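Local coordinates for DNA repair protein rad60 (Schizosaccharomyces pombe, PDB 3GOE) that is required for repair of DNA double-strand breaks by recombination between sister chromatids and is represented here by its C-terminal SUMO-like domain, at residues I10-S16 and D73-V79. Residues are numbered along the deposited sequence; the frame is centred on the assembly and turned at random.
Sequences ITLLLRS and DEDQVSV. With CA (calcium ion), chain B.
In the ubiquitin-like beta-grasp fold of this SUMO-like domain, the first strand, 9-16, pairs in parallel with the last, 76-80, at the middle of the mixed sheet, Leu-13 beside Gln-76 and Leu-14 beside Val-77. In the ladder, Leu-13 N donates to Asp-75 O (3.0 Å), Val-77 N to Leu-13 O, Arg-15 N to Val-77 O and Val-79 N to Arg-15 O. At Asp-73 a side chain takes over the pairing. Its carboxylate, with CG anti to the backbone N (chi1 -173°), takes the Thr-11 N-H on Asp-73 OD2 at 2.8 Å in an almost straight bond, while Glu-74 N returns a bond to Thr-11 O. A water lies in hydrogen-bonding reach of Asp-73 OD2, Glu-74 OE2 and Thr-11 OG1; Glu-74 OE1 reaches Arg-23 in a salt bridge. Toward helix 32-43, Leu-14 CD1 is pressed to Val-77 CG2 at 3.4 Å, tighter than usual, and Tyr-39 touches Leu-14 and Val-79. Ser-16 O binds the calcium ion (2.3 Å), together with Ser-19 O and Asp-21 OD1. On the face of Leu-13, Arg-15 grips Gln-76 OE1 side-on with NE (2.6 Å) and NH1 (2.9 Å), guanidinium and amide nearly coplanar, and Leu-13 CD2 sits over one guanidinium face.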
ATOM      1  N   ILE A  10      -3.438   4.209  -8.295  1.00 10.99           N
ATOM      2  CA  ILE A  10      -2.089   3.784  -8.709  1.00 11.81           C
ATOM      3  C   ILE A  10      -1.994   2.267  -8.481  1.00 11.54           C
ATOM      4  O   ILE A  10      -2.641   1.699  -7.601  1.00 13.24           O
ATOM      5  CB  ILE A  10      -0.962   4.532  -7.984  1.00 12.47           C
ATOM      6  CG1 ILE A  10      -0.936   4.321  -6.472  1.00 12.99           C
ATOM      7  CG2 ILE A  10      -0.991   6.047  -8.381  1.00 13.50           C
ATOM      8  CD1 ILE A  10       0.254   4.970  -5.799  1.00 15.16           C
ATOM      9  N   THR A  11      -1.152   1.626  -9.289  1.00 11.57           N
ATOM     10  CA  THR A  11      -0.848   0.218  -9.120  1.00 11.65           C
ATOM     11  C   THR A  11       0.409   0.087  -8.254  1.00 10.78           C
ATOM     12  O   THR A  11       1.403   0.751  -8.559  1.00 12.40           O
ATOM     13  CB  THR A  11      -0.698  -0.494 -10.471  1.00 13.47           C
ATOM     14  OG1 THR A  11      -1.879  -0.292 -11.224  1.00 17.42           O
ATOM     15  CG2 THR A  11      -0.475  -1.999 -10.288  1.00 15.78           C
ATOM     16  N   LEU A  12       0.379  -0.769  -7.260  1.00 11.09           N
ATOM     17  CA  LEU A  12       1.508  -1.044  -6.382  1.00 10.65           C
ATOM     18  C   LEU A  12       1.735  -2.531  -6.304  1.00 10.65           C
ATOM     19  O   LEU A  12       0.790  -3.313  -6.231  1.00 12.51           O
ATOM     20  CB  LEU A  12       1.277  -0.485  -4.974  1.00 11.44           C
ATOM     21  CG  LEU A  12       1.178   1.009  -4.853  1.00 11.83           C
ATOM     22  CD1 LEU A  12       0.698   1.388  -3.423  1.00 14.83           C
ATOM     23  CD2 LEU A  12       2.458   1.763  -5.220  1.00 13.24           C
ATOM     24  N   LEU A  13       3.007  -2.931  -6.246  1.00 10.36           N
ATOM     25  CA  LEU A  13       3.385  -4.292  -5.962  1.00  9.90           C
ATOM     26  C   LEU A  13       3.754  -4.399  -4.491  1.00  9.46           C
ATOM     27  O   LEU A  13       4.663  -3.724  -4.022  1.00 11.22           O
ATOM     28  CB  LEU A  13       4.547  -4.715  -6.827  1.00 11.64           C
ATOM     29  CG  LEU A  13       5.156  -6.076  -6.525  1.00 13.19           C
ATOM     30  CD1 LEU A  13       4.169  -7.183  -6.695  1.00 13.66           C
ATOM     31  CD2 LEU A  13       6.371  -6.254  -7.413  1.00 16.96           C
ATOM     32  N   LEU A  14       3.022  -5.234  -3.767  1.00  9.77           N
ATOM     33  CA  LEU A  14       3.290  -5.521  -2.340  1.00  9.67           C
ATOM     34  C   LEU A  14       3.957  -6.897  -2.258  1.00  9.74           C
ATOM     35  O   LEU A  14       3.340  -7.911  -2.529  1.00 11.90           O
ATOM     36  CB  LEU A  14       2.023  -5.473  -1.513  1.00  9.60           C
ATOM     37  CG  LEU A  14       1.625  -4.094  -0.995  1.00 11.82           C
ATOM     38  CD1 LEU A  14       1.464  -3.088  -2.117  1.00 15.40           C
ATOM     39  CD2 LEU A  14       0.429  -4.140  -0.098  1.00 11.95           C
ATOM     40  N   ARG A  15       5.217  -6.904  -1.903  1.00 10.90           N
ATOM     41  CA  ARG A  15       6.020  -8.094  -1.733  1.00 11.99           C
ATOM     42  C   ARG A  15       6.023  -8.475  -0.247  1.00 11.12           C
ATOM     43  O   ARG A  15       6.143  -7.604   0.603  1.00 14.26           O
ATOM     44  CB  ARG A  15       7.473  -7.880  -2.170  1.00 14.85           C
ATOM     45  CG  ARG A  15       7.780  -7.427  -3.570  1.00 15.31           C
ATOM     46  CD  ARG A  15       9.280  -7.189  -3.839  1.00 17.42           C
ATOM     47  NE  ARG A  15       9.608  -6.827  -5.210  1.00 17.68           N
ATOM     48  CZ  ARG A  15       9.872  -7.672  -6.187  1.00 18.69           C
ATOM     49  NH1 ARG A  15      10.174  -7.239  -7.398  1.00 19.58           N
ATOM     50  NH2 ARG A  15       9.841  -9.026  -5.978  1.00 20.78           N
ATOM     51  N   SER A  16       5.926  -9.742   0.050  1.00 11.35           N
ATOM     52  CA  SER A  16       5.907 -10.173   1.423  1.00 12.11           C
ATOM     53  C   SER A  16       6.739 -11.453   1.585  1.00 13.04           C
ATOM     54  O   SER A  16       6.503 -12.393   0.801  1.00 13.84           O
ATOM     55  CB  SER A  16       4.489 -10.418   1.877  1.00 13.72           C
ATOM     56  OG  SER A  16       4.566 -10.822   3.249  1.00 16.14           O
ATOM     57  N   ASP A  73       2.818   5.377  -9.205  1.00 13.51           N
ATOM     58  CA  ASP A  73       2.360   4.253  -9.937  1.00 12.64           C
ATOM     59  C   ASP A  73       3.490   3.286 -10.312  1.00 13.21           C
ATOM     60  O   ASP A  73       4.559   3.705 -10.764  1.00 17.05           O
ATOM     61  CB  ASP A  73       1.674   4.793 -11.207  1.00 14.82           C
ATOM     62  CG  ASP A  73       0.988   3.695 -11.998  1.00 14.07           C
ATOM     63  OD1 ASP A  73       1.286   3.526 -13.193  1.00 22.26           O
ATOM     64  OD2 ASP A  73       0.136   2.990 -11.432  1.00 16.50           O
ATOM     65  N   GLU A  74       3.259   1.997 -10.103  1.00 12.50           N
ATOM     66  CA  GLU A  74       4.156   0.890 -10.366  1.00 14.15           C
ATOM     67  C   GLU A  74       5.292   0.789  -9.347  1.00 14.78           C
ATOM     68  O   GLU A  74       6.207  -0.002  -9.552  1.00 19.39           O
ATOM     69  CB  GLU A  74       4.649   0.858 -11.832  1.00 19.78           C
ATOM     70  CG  GLU A  74       3.498   0.649 -12.800  1.00 25.45           C
ATOM     71  CD  GLU A  74       2.817  -0.666 -12.993  1.00 31.44           C
ATOM     72  OE1 GLU A  74       3.162  -1.680 -12.331  1.00 31.42           O
ATOM     73  OE2 GLU A  74       1.865  -0.779 -13.846  1.00 45.19           O
ATOM     74  N   ASP A  75       5.258   1.519  -8.223  1.00 12.88           N
ATOM     75  CA  ASP A  75       6.180   1.338  -7.176  1.00 13.20           C
ATOM     76  C   ASP A  75       5.942   0.007  -6.435  1.00 12.55           C
ATOM     77  O   ASP A  75       4.879  -0.608  -6.575  1.00 13.41           O
ATOM     78  CB  ASP A  75       6.203   2.492  -6.187  1.00 14.35           C
ATOM     79  CG  ASP A  75       7.040   3.649  -6.648  1.00 16.28           C
ATOM     80  OD1 ASP A  75       7.954   3.497  -7.488  1.00 26.31           O
ATOM     81  OD2 ASP A  75       6.823   4.797  -6.137  1.00 18.08           O
ATOM     82  N   GLN A  76       6.981  -0.383  -5.696  1.00 12.96           N
ATOM     83  CA  GLN A  76       6.923  -1.601  -4.940  1.00 12.07           C
ATOM     84  C   GLN A  76       7.230  -1.309  -3.473  1.00 10.90           C
ATOM     85  O   GLN A  76       8.012  -0.433  -3.186  1.00 12.65           O
ATOM     86  CB  GLN A  76       7.835  -2.688  -5.480  1.00 15.32           C
ATOM     87  CG  GLN A  76       9.257  -2.296  -5.597  1.00 16.36           C
ATOM     88  CD  GLN A  76       9.937  -3.277  -6.561  1.00 20.89           C
ATOM     89  OE1 GLN A  76       9.811  -4.482  -6.427  1.00 24.72           O
ATOM     90  NE2 GLN A  76      10.727  -2.756  -7.530  1.00 24.36           N
ATOM     91  N   VAL A  77       6.539  -2.044  -2.614  1.00 10.62           N
ATOM     92  CA  VAL A  77       6.712  -1.934  -1.173  1.00 10.83           C
ATOM     93  C   VAL A  77       6.826  -3.346  -0.587  1.00 10.57           C
ATOM     94  O   VAL A  77       6.414  -4.337  -1.165  1.00 13.16           O
ATOM     95  CB  VAL A  77       5.580  -1.176  -0.468  1.00 14.08           C
ATOM     96  CG1 VAL A  77       5.453   0.246  -0.994  1.00 16.92           C
ATOM     97  CG2 VAL A  77       4.347  -1.991  -0.679  1.00 20.65           C
ATOM     98  N   SER A  78       7.411  -3.406   0.610  1.00 10.77           N
ATOM     99  CA  SER A  78       7.528  -4.630   1.370  1.00 11.40           C
ATOM    100  C   SER A  78       6.519  -4.662   2.524  1.00 10.34           C
ATOM    101  O   SER A  78       6.431  -3.703   3.273  1.00 12.11           O
ATOM    102  CB  SER A  78       8.918  -4.796   1.920  1.00 16.08           C
ATOM    103  OG  SER A  78       9.887  -4.944   0.915  1.00 24.42           O
ATOM    104  N   VAL A  79       5.793  -5.749   2.652  1.00 11.46           N
ATOM    105  CA  VAL A  79       4.922  -5.987   3.769  1.00 10.46           C
ATOM    106  C   VAL A  79       5.695  -6.711   4.862  1.00 11.89           C
ATOM    107  O   VAL A  79       6.229  -7.808   4.575  1.00 14.84           O
ATOM    108  CB  VAL A  79       3.721  -6.849   3.337  1.00 12.24           C
ATOM    109  CG1 VAL A  79       2.789  -7.039   4.530  1.00 15.03           C
ATOM    110  CG2 VAL A  79       3.042  -6.259   2.135  1.00 13.54           C
TER
HETATM  111 CA    CA B  82       5.834 -13.680  -0.973  1.00 18.59          CA
HETATM  112  O   HOH W   1      -0.550   0.931 -13.408  1.00 30.81           O
HETATM  113  O   HOH W   2       6.529 -10.581   5.671  1.00 27.75           O
HETATM  114  O   HOH W   3       5.766 -15.574   0.063  1.00 31.27           O
HETATM  115  O   HOH W   4       7.503 -13.313  -1.453  1.00 19.26           O